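PDB 3FAC: putative uncharacterized protein from Rhodobacter sphaeroides 2.4.1, which is of unknown function but belongs to the Gfa family, whose members generally bind zinc and are thought to act as carbon-sulfur lyases. Local coordinates for residues 38-43 against 85-90; 12-17 against 44-49; 54-59 against 67-72. One frame throughout, in Å; residues are numbered along the deposited sequence.

Contact 1 (38-43 against 85-90); sequences AATARL and PEEYGV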
ATOM      1  N   ALA A  38      -1.357  -1.166   6.409  1.00 26.52           N
ATOM      2  CA  ALA A  38      -0.765  -1.988   5.363  1.00 26.83           C
ATOM      3  C   ALA A  38      -0.721  -3.486   5.659  1.00 27.98           C
ATOM      4  O   ALA A  38      -0.919  -3.923   6.795  1.00 26.79           O
ATOM      5  CB  ALA A  38       0.640  -1.483   5.050  1.00 25.24           C
ATOM      6  N   ALA A  39      -0.465  -4.255   4.604  1.00 29.14           N
ATOM      7  CA  ALA A  39      -0.354  -5.710   4.661  1.00 29.12           C
ATOM      8  C   ALA A  39       0.725  -6.076   3.644  1.00 29.70           C
ATOM      9  O   ALA A  39       0.811  -5.458   2.586  1.00 29.64           O
ATOM     10  CB  ALA A  39      -1.674  -6.357   4.288  1.00 28.65           C
ATOM     11  N   THR A  40       1.542  -7.075   3.960  1.00 30.38           N
ATOM     12  CA  THR A  40       2.638  -7.479   3.079  1.00 32.29           C
ATOM     13  C   THR A  40       2.234  -8.240   1.811  1.00 32.77           C
ATOM     14  O   THR A  40       1.119  -8.745   1.702  1.00 31.75           O
ATOM     15  CB  THR A  40       3.669  -8.331   3.858  1.00 33.22           C
ATOM     16  OG1 THR A  40       4.147  -7.586   4.984  1.00 35.50           O
ATOM     17  CG2 THR A  40       4.854  -8.691   2.976  1.00 34.52           C
ATOM     18  N   ALA A  41       3.161  -8.303   0.855  1.00 33.68           N
ATOM     19  CA  ALA A  41       2.959  -9.008  -0.408  1.00 34.37           C
ATOM     20  C   ALA A  41       4.293  -9.184  -1.143  1.00 35.38           C
ATOM     21  O   ALA A  41       5.034  -8.223  -1.332  1.00 34.56           O
ATOM     22  CB  ALA A  41       1.979  -8.242  -1.283  1.00 32.10           C
ATOM     23  N   ARG A  42       4.597 -10.415  -1.550  1.00 36.38           N
ATOM     24  CA  ARG A  42       5.839 -10.696  -2.268  1.00 37.64           C
ATOM     25  C   ARG A  42       5.896  -9.869  -3.550  1.00 37.94           C
ATOM     26  O   ARG A  42       4.860  -9.563  -4.141  1.00 37.75           O
ATOM     27  CB  ARG A  42       5.926 -12.180  -2.632  1.00 39.44           C
ATOM     28  CG  ARG A  42       5.834 -13.144  -1.460  1.00 42.82           C
ATOM     29  CD  ARG A  42       5.776 -14.583  -1.957  1.00 45.62           C
ATOM     30  NE  ARG A  42       5.607 -15.549  -0.873  1.00 48.65           N
ATOM     31  CZ  ARG A  42       6.535 -15.828   0.039  1.00 50.33           C
ATOM     32  NH1 ARG A  42       7.712 -15.215   0.004  1.00 51.73           N
ATOM     33  NH2 ARG A  42       6.286 -16.723   0.989  1.00 50.64           N
ATOM     34  N   LEU A  43       7.106  -9.515  -3.978  1.00 37.57           N
ATOM     35  CA  LEU A  43       7.291  -8.733  -5.200  1.00 37.31           C
ATOM     36  C   LEU A  43       6.585  -9.372  -6.385  1.00 36.58           C
ATOM     37  O   LEU A  43       5.965  -8.683  -7.198  1.00 36.69           O
ATOM     38  CB  LEU A  43       8.777  -8.602  -5.541  1.00 39.60           C
ATOM     39  CG  LEU A  43       9.666  -7.657  -4.734  1.00 41.40           C
ATOM     40  CD1 LEU A  43      11.076  -7.689  -5.310  1.00 41.48           C
ATOM     41  CD2 LEU A  43       9.104  -6.242  -4.785  1.00 41.56           C
ATOM     42  N   PRO A  85      13.300  -5.343   0.632  1.00 49.06           N
ATOM     43  CA  PRO A  85      13.172  -5.005  -0.791  1.00 49.43           C
ATOM     44  C   PRO A  85      12.416  -6.035  -1.638  1.00 49.15           C
ATOM     45  O   PRO A  85      12.184  -5.820  -2.829  1.00 48.70           O
ATOM     46  CB  PRO A  85      14.626  -4.850  -1.234  1.00 49.43           C
ATOM     47  CG  PRO A  85      15.280  -4.300  -0.003  1.00 49.64           C
ATOM     48  CD  PRO A  85      14.693  -5.173   1.083  1.00 49.77           C
ATOM     49  N   GLU A  86      12.038  -7.151  -1.021  1.00 48.75           N
ATOM     50  CA  GLU A  86      11.302  -8.200  -1.720  1.00 47.33           C
ATOM     51  C   GLU A  86       9.833  -8.199  -1.314  1.00 45.63           C
ATOM     52  O   GLU A  86       9.100  -9.143  -1.598  1.00 45.71           O
ATOM     53  CB  GLU A  86      11.911  -9.572  -1.418  1.00 48.25           C
ATOM     54  CG  GLU A  86      13.258  -9.819  -2.069  1.00 49.33           C
ATOM     55  CD  GLU A  86      13.178  -9.818  -3.583  1.00 50.88           C
ATOM     56  OE1 GLU A  86      12.374 -10.597  -4.142  1.00 51.22           O
ATOM     57  OE2 GLU A  86      13.924  -9.042  -4.217  1.00 51.69           O
ATOM     58  N   GLU A  87       9.410  -7.136  -0.641  1.00 43.73           N
ATOM     59  CA  GLU A  87       8.025  -7.025  -0.206  1.00 42.09           C
ATOM     60  C   GLU A  87       7.400  -5.700  -0.616  1.00 40.00           C
ATOM     61  O   GLU A  87       8.088  -4.747  -0.977  1.00 39.46           O
ATOM     62  CB  GLU A  87       7.912  -7.152   1.319  1.00 42.88           C
ATOM     63  CG  GLU A  87       8.337  -8.482   1.897  1.00 42.66           C
ATOM     64  CD  GLU A  87       8.045  -8.577   3.382  1.00 42.05           C
ATOM     65  OE1 GLU A  87       8.369  -7.619   4.115  1.00 40.77           O
ATOM     66  OE2 GLU A  87       7.495  -9.610   3.818  1.00 42.99           O
ATOM     67  N   TYR A  88       6.078  -5.661  -0.543  1.00 37.72           N
ATOM     68  CA  TYR A  88       5.311  -4.476  -0.865  1.00 35.96           C
ATOM     69  C   TYR A  88       4.383  -4.228   0.312  1.00 34.82           C
ATOM     70  O   TYR A  88       3.962  -5.167   0.983  1.00 35.79           O
ATOM     71  CB  TYR A  88       4.451  -4.698  -2.112  1.00 36.69           C
ATOM     72  CG  TYR A  88       5.138  -4.530  -3.446  1.00 35.99           C
ATOM     73  CD1 TYR A  88       5.721  -3.318  -3.811  1.00 36.13           C
ATOM     74  CD2 TYR A  88       5.137  -5.564  -4.379  1.00 36.82           C
ATOM     75  CE1 TYR A  88       6.279  -3.138  -5.081  1.00 36.02           C
ATOM     76  CE2 TYR A  88       5.688  -5.396  -5.646  1.00 36.58           C
ATOM     77  CZ  TYR A  88       6.255  -4.184  -5.992  1.00 35.90           C
ATOM     78  OH  TYR A  88       6.779  -4.018  -7.254  1.00 34.66           O
ATOM     79  N   GLY A  89       4.079  -2.963   0.564  1.00 32.29           N
ATOM     80  CA  GLY A  89       3.162  -2.617   1.629  1.00 29.04           C
ATOM     81  C   GLY A  89       1.943  -2.113   0.889  1.00 27.29           C
ATOM     82  O   GLY A  89       2.038  -1.140   0.144  1.00 28.30           O
ATOM     83  N   VAL A  90       0.804  -2.772   1.070  1.00 25.49           N
ATOM     84  CA  VAL A  90      -0.412  -2.374   0.370  1.00 22.34           C
ATOM     85  C   VAL A  90      -1.449  -1.713   1.266  1.00 22.02           C
ATOM     86  O   VAL A  90      -1.633  -2.103   2.420  1.00 23.28           O
ATOM     87  CB  VAL A  90      -1.078  -3.588  -0.319  1.00 21.75           C
ATOM     88  CG1 VAL A  90      -2.309  -3.142  -1.098  1.00 20.37           C
ATOM     89  CG2 VAL A  90      -0.093  -4.264  -1.243  1.00 20.74           C
TER

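Contact 2 (12-17 against 44-49); sequences IEVELL and SDLRVV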
ATOM      1  N   ILE A  12      -4.531  -2.337  -9.167  1.00 22.95           N
ATOM      2  CA  ILE A  12      -3.499  -3.339  -8.980  1.00 23.14           C
ATOM      3  C   ILE A  12      -4.131  -4.720  -8.846  1.00 24.63           C
ATOM      4  O   ILE A  12      -5.351  -4.854  -8.712  1.00 25.21           O
ATOM      5  CB  ILE A  12      -2.649  -3.047  -7.725  1.00 21.77           C
ATOM      6  CG1 ILE A  12      -3.539  -3.006  -6.483  1.00 20.65           C
ATOM      7  CG2 ILE A  12      -1.916  -1.726  -7.890  1.00 21.11           C
ATOM      8  CD1 ILE A  12      -2.766  -2.894  -5.184  1.00 20.84           C
ATOM      9  N   GLU A  13      -3.285  -5.743  -8.900  1.00 26.36           N
ATOM     10  CA  GLU A  13      -3.705  -7.134  -8.774  1.00 28.42           C
ATOM     11  C   GLU A  13      -2.685  -7.717  -7.805  1.00 28.19           C
ATOM     12  O   GLU A  13      -1.555  -8.006  -8.195  1.00 27.56           O
ATOM     13  CB  GLU A  13      -3.607  -7.826 -10.136  1.00 31.13           C
ATOM     14  CG  GLU A  13      -4.651  -8.902 -10.389  1.00 37.03           C
ATOM     15  CD  GLU A  13      -4.382 -10.187  -9.638  1.00 40.28           C
ATOM     16  OE1 GLU A  13      -4.285 -10.147  -8.392  1.00 42.43           O
ATOM     17  OE2 GLU A  13      -4.273 -11.243 -10.300  1.00 41.50           O
ATOM     18  N   VAL A  14      -3.070  -7.881  -6.543  1.00 28.28           N
ATOM     19  CA  VAL A  14      -2.128  -8.388  -5.549  1.00 29.95           C
ATOM     20  C   VAL A  14      -2.589  -9.562  -4.689  1.00 30.77           C
ATOM     21  O   VAL A  14      -3.767  -9.690  -4.359  1.00 31.63           O
ATOM     22  CB  VAL A  14      -1.673  -7.241  -4.606  1.00 28.89           C
ATOM     23  CG1 VAL A  14      -2.864  -6.672  -3.864  1.00 28.80           C
ATOM     24  CG2 VAL A  14      -0.628  -7.744  -3.632  1.00 29.46           C
ATOM     25  N   GLU A  15      -1.635 -10.419  -4.338  1.00 32.38           N
ATOM     26  CA  GLU A  15      -1.885 -11.579  -3.493  1.00 34.63           C
ATOM     27  C   GLU A  15      -1.168 -11.312  -2.177  1.00 34.73           C
ATOM     28  O   GLU A  15       0.055 -11.158  -2.155  1.00 35.23           O
ATOM     29  CB  GLU A  15      -1.315 -12.847  -4.130  1.00 37.13           C
ATOM     30  CG  GLU A  15      -1.927 -13.220  -5.472  1.00 41.15           C
ATOM     31  CD  GLU A  15      -3.416 -13.500  -5.381  1.00 43.95           C
ATOM     32  OE1 GLU A  15      -3.815 -14.291  -4.499  1.00 46.19           O
ATOM     33  OE2 GLU A  15      -4.185 -12.936  -6.195  1.00 44.85           O
ATOM     34  N   LEU A  16      -1.923 -11.251  -1.085  1.00 33.87           N
ATOM     35  CA  LEU A  16      -1.339 -10.987   0.225  1.00 34.22           C
ATOM     36  C   LEU A  16      -0.551 -12.171   0.750  1.00 35.03           C
ATOM     37  O   LEU A  16      -0.999 -13.311   0.671  1.00 35.47           O
ATOM     38  CB  LEU A  16      -2.431 -10.626   1.232  1.00 33.68           C
ATOM     39  CG  LEU A  16      -3.323  -9.439   0.870  1.00 33.30           C
ATOM     40  CD1 LEU A  16      -4.353  -9.242   1.971  1.00 31.88           C
ATOM     41  CD2 LEU A  16      -2.477  -8.187   0.680  1.00 31.63           C
ATOM     42  N   LEU A  17       0.624 -11.889   1.300  1.00 35.91           N
ATOM     43  CA  LEU A  17       1.478 -12.929   1.850  1.00 36.37           C
ATOM     44  C   LEU A  17       0.775 -13.720   2.944  1.00 36.42           C
ATOM     45  O   LEU A  17       0.616 -14.933   2.835  1.00 37.75           O
ATOM     46  CB  LEU A  17       2.757 -12.319   2.421  1.00 37.69           C
ATOM     47  CG  LEU A  17       3.674 -13.294   3.167  1.00 37.86           C
ATOM     48  CD1 LEU A  17       4.151 -14.387   2.219  1.00 38.24           C
ATOM     49  CD2 LEU A  17       4.856 -12.537   3.749  1.00 39.47           C
ATOM     50  N   SER A  44       6.691 -10.693  -6.484  1.00 35.08           N
ATOM     51  CA  SER A  44       6.069 -11.429  -7.577  1.00 33.18           C
ATOM     52  C   SER A  44       4.573 -11.667  -7.374  1.00 31.60           C
ATOM     53  O   SER A  44       3.952 -12.411  -8.133  1.00 31.36           O
ATOM     54  CB  SER A  44       6.794 -12.763  -7.783  1.00 32.40           C
ATOM     55  OG  SER A  44       6.951 -13.455  -6.557  1.00 33.97           O
ATOM     56  N   ASP A  45       3.992 -11.037  -6.355  1.00 29.27           N
ATOM     57  CA  ASP A  45       2.564 -11.191  -6.102  1.00 28.37           C
ATOM     58  C   ASP A  45       1.776  -9.913  -6.390  1.00 27.35           C
ATOM     59  O   ASP A  45       0.554  -9.894  -6.258  1.00 26.85           O
ATOM     60  CB  ASP A  45       2.307 -11.629  -4.656  1.00 30.31           C
ATOM     61  CG  ASP A  45       2.732 -13.065  -4.393  1.00 32.25           C
ATOM     62  OD1 ASP A  45       2.380 -13.950  -5.202  1.00 31.88           O
ATOM     63  OD2 ASP A  45       3.407 -13.310  -3.371  1.00 32.32           O
ATOM     64  N   LEU A  46       2.468  -8.850  -6.788  1.00 24.57           N
ATOM     65  CA  LEU A  46       1.800  -7.585  -7.080  1.00 23.64           C
ATOM     66  C   LEU A  46       1.995  -7.157  -8.534  1.00 23.29           C
ATOM     67  O   LEU A  46       3.114  -7.116  -9.043  1.00 23.91           O
ATOM     68  CB  LEU A  46       2.298  -6.491  -6.123  1.00 22.66           C
ATOM     69  CG  LEU A  46       1.588  -5.129  -6.113  1.00 21.70           C
ATOM     70  CD1 LEU A  46       1.850  -4.436  -4.787  1.00 20.16           C
ATOM     71  CD2 LEU A  46       2.060  -4.266  -7.276  1.00 20.63           C
ATOM     72  N   ARG A  47       0.890  -6.826  -9.191  1.00 23.26           N
ATOM     73  CA  ARG A  47       0.912  -6.419 -10.586  1.00 23.96           C
ATOM     74  C   ARG A  47       0.022  -5.194 -10.822  1.00 23.00           C
ATOM     75  O   ARG A  47      -1.160  -5.202 -10.485  1.00 23.49           O
ATOM     76  CB  ARG A  47       0.441  -7.587 -11.458  1.00 24.52           C
ATOM     77  CG  ARG A  47       0.660  -7.383 -12.947  1.00 29.42           C
ATOM     78  CD  ARG A  47       0.231  -8.595 -13.778  1.00 31.27           C
ATOM     79  NE  ARG A  47      -1.203  -8.625 -14.067  1.00 32.76           N
ATOM     80  CZ  ARG A  47      -2.117  -9.244 -13.324  1.00 35.44           C
ATOM     81  NH1 ARG A  47      -1.758  -9.900 -12.226  1.00 36.25           N
ATOM     82  NH2 ARG A  47      -3.394  -9.218 -13.689  1.00 34.45           N
ATOM     83  N   VAL A  48       0.600  -4.142 -11.394  1.00 22.84           N
ATOM     84  CA  VAL A  48      -0.140  -2.918 -11.692  1.00 21.16           C
ATOM     85  C   VAL A  48      -0.969  -3.137 -12.957  1.00 22.27           C
ATOM     86  O   VAL A  48      -0.434  -3.195 -14.062  1.00 21.66           O
ATOM     87  CB  VAL A  48       0.825  -1.730 -11.903  1.00 21.52           C
ATOM     88  CG1 VAL A  48       0.054  -0.495 -12.353  1.00 21.41           C
ATOM     89  CG2 VAL A  48       1.572  -1.443 -10.611  1.00 18.46           C
ATOM     90  N   VAL A  49      -2.281  -3.256 -12.781  1.00 23.14           N
ATOM     91  CA  VAL A  49      -3.200  -3.500 -13.889  1.00 23.51           C
ATOM     92  C   VAL A  49      -3.355  -2.303 -14.825  1.00 25.18           C
ATOM     93  O   VAL A  49      -3.244  -2.443 -16.046  1.00 25.05           O
ATOM     94  CB  VAL A  49      -4.586  -3.916 -13.353  1.00 22.15           C
ATOM     95  CG1 VAL A  49      -5.518  -4.242 -14.505  1.00 21.76           C
ATOM     96  CG2 VAL A  49      -4.438  -5.121 -12.441  1.00 21.54           C
TER
HETATM   97  O   HOH W   1      -1.135 -10.793  -8.150  1.00 19.71           O
HETATM   98  O   HOH W   2       2.206 -12.230  -1.539  1.00 34.49           O

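Contact 3 (54-59 against 67-72); sequences NLTLYQ and HWFCRT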
ATOM      1  N   ASN A  54      -0.235   7.203 -14.038  1.00 25.11           N
ATOM      2  CA  ASN A  54      -0.887   8.162 -13.152  1.00 22.29           C
ATOM      3  C   ASN A  54      -0.405   8.061 -11.709  1.00 21.64           C
ATOM      4  O   ASN A  54      -0.933   8.731 -10.822  1.00 20.86           O
ATOM      5  CB  ASN A  54      -2.404   7.968 -13.219  1.00 20.78           C
ATOM      6  CG  ASN A  54      -3.171   9.178 -12.733  1.00 21.21           C
ATOM      7  OD1 ASN A  54      -3.558   9.262 -11.567  1.00 24.05           O
ATOM      8  ND2 ASN A  54      -3.390  10.134 -13.629  1.00 22.41           N
ATOM      9  N   LEU A  55       0.600   7.223 -11.475  1.00 19.46           N
ATOM     10  CA  LEU A  55       1.147   7.054 -10.136  1.00 17.04           C
ATOM     11  C   LEU A  55       2.382   7.909  -9.900  1.00 16.06           C
ATOM     12  O   LEU A  55       3.181   8.126 -10.805  1.00 15.04           O
ATOM     13  CB  LEU A  55       1.499   5.589  -9.880  1.00 16.47           C
ATOM     14  CG  LEU A  55       0.363   4.666  -9.433  1.00 19.45           C
ATOM     15  CD1 LEU A  55       0.904   3.245  -9.295  1.00 17.25           C
ATOM     16  CD2 LEU A  55      -0.218   5.153  -8.100  1.00 17.34           C
ATOM     17  N   THR A  56       2.531   8.398  -8.673  1.00 15.36           N
ATOM     18  CA  THR A  56       3.681   9.213  -8.316  1.00 14.41           C
ATOM     19  C   THR A  56       4.607   8.449  -7.384  1.00 15.43           C
ATOM     20  O   THR A  56       4.163   7.755  -6.466  1.00 17.96           O
ATOM     21  CB  THR A  56       3.261  10.521  -7.635  1.00 12.80           C
ATOM     22  OG1 THR A  56       2.483  11.305  -8.550  1.00 13.30           O
ATOM     23  CG2 THR A  56       4.495  11.316  -7.215  1.00  7.45           C
ATOM     24  N   LEU A  57       5.902   8.580  -7.630  1.00 15.73           N
ATOM     25  CA  LEU A  57       6.909   7.904  -6.829  1.00 15.61           C
ATOM     26  C   LEU A  57       7.525   8.868  -5.830  1.00 15.79           C
ATOM     27  O   LEU A  57       7.902   9.987  -6.178  1.00 16.62           O
ATOM     28  CB  LEU A  57       8.001   7.342  -7.740  1.00 16.02           C
ATOM     29  CG  LEU A  57       9.277   6.837  -7.071  1.00 17.31           C
ATOM     30  CD1 LEU A  57       8.962   5.652  -6.158  1.00 17.18           C
ATOM     31  CD2 LEU A  57      10.268   6.442  -8.144  1.00 14.88           C
ATOM     32  N   TYR A  58       7.623   8.428  -4.584  1.00 16.06           N
ATOM     33  CA  TYR A  58       8.212   9.250  -3.546  1.00 16.58           C
ATOM     34  C   TYR A  58       9.272   8.475  -2.783  1.00 17.64           C
ATOM     35  O   TYR A  58       9.020   7.374  -2.294  1.00 16.02           O
ATOM     36  CB  TYR A  58       7.148   9.733  -2.568  1.00 16.08           C
ATOM     37  CG  TYR A  58       7.719  10.597  -1.469  1.00 15.80           C
ATOM     38  CD1 TYR A  58       8.374  11.794  -1.766  1.00 14.88           C
ATOM     39  CD2 TYR A  58       7.600  10.228  -0.131  1.00 15.17           C
ATOM     40  CE1 TYR A  58       8.892  12.602  -0.756  1.00 14.92           C
ATOM     41  CE2 TYR A  58       8.114  11.029   0.886  1.00 13.92           C
ATOM     42  CZ  TYR A  58       8.759  12.213   0.565  1.00 13.79           C
ATOM     43  OH  TYR A  58       9.261  13.011   1.567  1.00 13.30           O
ATOM     44  N   GLN A  59      10.460   9.066  -2.692  1.00 19.37           N
ATOM     45  CA  GLN A  59      11.586   8.465  -1.986  1.00 21.29           C
ATOM     46  C   GLN A  59      12.180   9.485  -1.024  1.00 23.28           C
ATOM     47  O   GLN A  59      12.097  10.690  -1.264  1.00 25.01           O
ATOM     48  CB  GLN A  59      12.664   8.034  -2.979  1.00 21.15           C
ATOM     49  CG  GLN A  59      12.360   6.769  -3.755  1.00 21.23           C
ATOM     50  CD  GLN A  59      13.402   6.501  -4.826  1.00 21.19           C
ATOM     51  OE1 GLN A  59      13.353   7.075  -5.913  1.00 16.75           O
ATOM     52  NE2 GLN A  59      14.365   5.641  -4.513  1.00 22.66           N
ATOM     53  N   HIS A  67       7.604   4.599  -2.393  1.00 22.34           N
ATOM     54  CA  HIS A  67       6.211   4.873  -2.082  1.00 19.13           C
ATOM     55  C   HIS A  67       5.482   5.401  -3.315  1.00 18.21           C
ATOM     56  O   HIS A  67       5.956   6.324  -3.967  1.00 18.34           O
ATOM     57  CB  HIS A  67       6.142   5.903  -0.951  1.00 16.51           C
ATOM     58  CG  HIS A  67       7.047   5.594   0.201  1.00 16.52           C
ATOM     59  ND1 HIS A  67       6.929   4.447   0.955  1.00 18.20           N
ATOM     60  CD2 HIS A  67       8.085   6.285   0.731  1.00 16.12           C
ATOM     61  CE1 HIS A  67       7.853   4.444   1.900  1.00 14.83           C
ATOM     62  NE2 HIS A  67       8.568   5.550   1.786  1.00 14.26           N
ATOM     63  N   TRP A  68       4.334   4.814  -3.641  1.00 17.50           N
ATOM     64  CA  TRP A  68       3.567   5.269  -4.797  1.00 16.04           C
ATOM     65  C   TRP A  68       2.196   5.765  -4.368  1.00 15.98           C
ATOM     66  O   TRP A  68       1.616   5.258  -3.407  1.00 15.79           O
ATOM     67  CB  TRP A  68       3.374   4.144  -5.814  1.00 17.53           C
ATOM     68  CG  TRP A  68       4.602   3.357  -6.103  1.00 22.09           C
ATOM     69  CD1 TRP A  68       5.089   2.307  -5.380  1.00 23.37           C
ATOM     70  CD2 TRP A  68       5.518   3.561  -7.181  1.00 21.84           C
ATOM     71  NE1 TRP A  68       6.252   1.844  -5.941  1.00 24.32           N
ATOM     72  CE2 TRP A  68       6.540   2.598  -7.048  1.00 24.36           C
ATOM     73  CE3 TRP A  68       5.576   4.468  -8.247  1.00 23.28           C
ATOM     74  CZ2 TRP A  68       7.615   2.513  -7.945  1.00 25.11           C
ATOM     75  CZ3 TRP A  68       6.648   4.384  -9.143  1.00 24.69           C
ATOM     76  CH2 TRP A  68       7.651   3.413  -8.983  1.00 24.85           C
ATOM     77  N   PHE A  69       1.686   6.764  -5.080  1.00 15.28           N
ATOM     78  CA  PHE A  69       0.366   7.310  -4.794  1.00 15.04           C
ATOM     79  C   PHE A  69      -0.218   7.907  -6.067  1.00 14.90           C
ATOM     80  O   PHE A  69       0.509   8.435  -6.908  1.00 13.87           O
ATOM     81  CB  PHE A  69       0.442   8.357  -3.672  1.00 14.64           C
ATOM     82  CG  PHE A  69       1.075   9.660  -4.077  1.00 13.94           C
ATOM     83  CD1 PHE A  69       0.350  10.616  -4.785  1.00 14.13           C
ATOM     84  CD2 PHE A  69       2.391   9.945  -3.727  1.00 15.44           C
ATOM     85  CE1 PHE A  69       0.920  11.834  -5.136  1.00 12.49           C
ATOM     86  CE2 PHE A  69       2.973  11.163  -4.074  1.00 14.97           C
ATOM     87  CZ  PHE A  69       2.235  12.110  -4.780  1.00 14.86           C
ATOM     88  N   CYS A  70      -1.532   7.791  -6.214  1.00 14.96           N
ATOM     89  CA  CYS A  70      -2.235   8.307  -7.382  1.00 15.47           C
ATOM     90  C   CYS A  70      -2.142   9.833  -7.458  1.00 16.00           C
ATOM     91  O   CYS A  70      -2.505  10.524  -6.514  1.00 16.91           O
ATOM     92  CB  CYS A  70      -3.697   7.869  -7.320  1.00 14.99           C
ATOM     93  SG  CYS A  70      -4.695   8.438  -8.701  1.00 10.87           S
ATOM     94  N   ARG A  71      -1.666  10.356  -8.584  1.00 16.75           N
ATOM     95  CA  ARG A  71      -1.512  11.805  -8.751  1.00 17.14           C
ATOM     96  C   ARG A  71      -2.835  12.568  -8.784  1.00 15.70           C
ATOM     97  O   ARG A  71      -2.864  13.777  -8.557  1.00 15.75           O
ATOM     98  CB  ARG A  71      -0.723  12.113 -10.033  1.00 18.08           C
ATOM     99  CG  ARG A  71      -1.470  11.762 -11.312  1.00 22.96           C
ATOM    100  CD  ARG A  71      -0.550  11.702 -12.530  1.00 24.10           C
ATOM    101  NE  ARG A  71       0.012  13.003 -12.880  1.00 29.00           N
ATOM    102  CZ  ARG A  71      -0.685  14.020 -13.383  1.00 31.18           C
ATOM    103  NH1 ARG A  71      -1.990  13.899 -13.604  1.00 32.07           N
ATOM    104  NH2 ARG A  71      -0.076  15.166 -13.664  1.00 32.52           N
ATOM    105  N   THR A  72      -3.929  11.863  -9.056  1.00 13.71           N
ATOM    106  CA  THR A  72      -5.235  12.503  -9.142  1.00 11.88           C
ATOM    107  C   THR A  72      -5.977  12.579  -7.813  1.00 12.00           C
ATOM    108  O   THR A  72      -6.334  13.671  -7.364  1.00 10.36           O
ATOM    109  CB  THR A  72      -6.135  11.787 -10.175  1.00 11.14           C
ATOM    110  OG1 THR A  72      -5.456  11.730 -11.432  1.00 12.26           O
ATOM    111  CG2 THR A  72      -7.439  12.540 -10.368  1.00  7.27           C
TER

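Contact 1 (38-43 against 85-90)
Ala-39 and Ala-41 bond through their backbones to Val-90 and Tyr-88, an antiparallel strand contact along one edge of the five-stranded sheet. Strand 38-42 is the outermost strand there, and strand 87-91 is its neighbour. The bonding is uneven. Val-90 N gives a nearly straight bond to Ala-39 O (3.1 Å, 166°), but the return bond from Ala-39 N to Val-90 O is weak. Tyr-88 N reaches Ala-41 O at 2.9 Å. Past the strand, Leu-43 N bonds to Glu-86 O at 3.1 Å.

Leu-43 carries much of the side-chain contact. Its CD2 lies over one face of the Tyr-88 ring, 3.9 Å from the centroid and displaced toward the rim, a CH-pi contact. Tyr-88 holds CG anti to its carbonyl carbon (chi1 -82°), which brings CE2 under this methyl. His-78 meets the same ring edge-to-face. The other methyl, CD1 of Leu-43, lies 3.3 Å from both Pro-85 O and Glu-86 OE2.

Ala-41, Tyr-88 and Val-90 turn to the face that packs on the three-stranded sheet. They meet Val-14, Ile-12 and Leu-46 there, consistent with the two-sheet beta-tent fold of the family.

Thr-40 turns to the opposite face, where its CG2 meets the end of the Glu-87 side chain. As modelled, this methyl points at the carboxylate, though the approach is too short to weigh. Glu-87 OE1 also makes a long, weak ion pair with Arg-81, and Leu-17 touches both Thr-40 and Glu-87.

Contact 2 (12-17 against 44-49)
Glu-13 and Arg-47 face each other as a hydrogen-bonded antiparallel pair. Glu-13 N gives to Arg-47 O at 2.7 Å, and Arg-47 N gives to Glu-13 O at 2.9 Å. The next bond runs from Glu-15 N to Asp-45 O at 3.0 Å. A water sits between the carbonyls of Glu-13 and Asp-45, 2.8 Å from Glu-13 O and 2.7 Å from Asp-45 O. Besides the N-H of Arg-47 and of Glu-15, it can give a proton to these oxygens, though it has more acceptors in reach than protons. A second water lies between Glu-15 O and Asp-45 OD2, but its distances are too short to trust.

The strands belong to the three-stranded antiparallel sheet, with 11-14 in the middle and 46-50 at an edge.

On the more exposed face, the bend of Arg-47 at chi3 (83°) brings its guanidinium back over Glu-13. Glu-13 CB lies over the flat of this group. Glu-13 OE2 meets its edge in plane, 3.4 Å from NH1, in a salt bridge whose N-H...O bond is long and weak but straight (173°). Carboxylate and guanidinium planes are nearly perpendicular. Val-49 CG2 packs on Glu-13 CB at 3.6 Å.

Val-14 CG2 touches Leu-46 CB on the opposite face, where Ile-12 and Leu-46 both press on Val-90 of strand 87-91.

Contact 3 (54-59 against 67-72)
Thr-56 and Phe-69 lie side by side, with Thr-56 CB over one face of the ring, 3.6 Å from its centroid. Phe-69 CG sits between the backbone N and the carbonyl carbon (chi1 73°), and this brings the ring alongside Thr-56. On the other face of the sheet, Leu-57 CD1 stands almost squarely over the six-membered ring of Trp-68, 3.8 Å from its centroid. Both carbons make CH-pi contacts. Leu-57 CB adds an apolar contact at 3.5 Å to Trp-68 CZ3.

Backbone bonds set this register. Thr-56 N reaches Phe-69 O at 2.7 Å, and Phe-69 N returns to Thr-56 O. Tyr-58 and His-67 form a second such two-way pair.

Asn-54 closes the end. Its carbonyl O takes a straight bond from Arg-71 N (2.9 Å, 175°). Its side-chain OD1 accepts from Thr-72 OG1 at 3.1 Å, on a lone pair in the amide plane. The Arg-71 and Asn-54 side chains cross at about a right angle, with Arg-71 CG 3.3 Å from Asn-54 OD1.

Farther out, His-78 stacks on Trp-68. Phe-30 and Phe-60 meet the rings of both Tyr-58 and His-67. Leu-55 packs on Thr-77 and His-78 of the next strand. Cys-70, whose SG is less surely placed, lies by Cys-5 and Cys-7.

Strands 55-58 and 66-70 form an antiparallel beta hairpin at the edge of the five-stranded sheet. It runs into a Cys-70/Cys-73 CxxC pair recalling the zinc-binding cysteines of Gfa relatives; disulfides from Cys-7 to Cys-5 and Cys-73 have been seen, so any zinc site is inferred.

Contacts 1 and 3 lie in the same five-stranded sheet, at its two outer strands, while contact 2 belongs to the three-stranded sheet. Contacts 1 and 2 touch directly: apolar side chains of the two meet, and Thr-40 O probably bonds to Leu-17 N. Their centres are about 9 Å apart, and strand 38-42 leads on to strand 46-50. Contact 3 stands apart, its centre about 16 Å from that of contact 1 and about 17 Å from that of contact 2. Contacts 1 and 2 are partly buried and turn largely apolar faces to each other. Contact 3 is a surface contact rich in aromatic rings. A salt bridge and bridging water occur in contact 2.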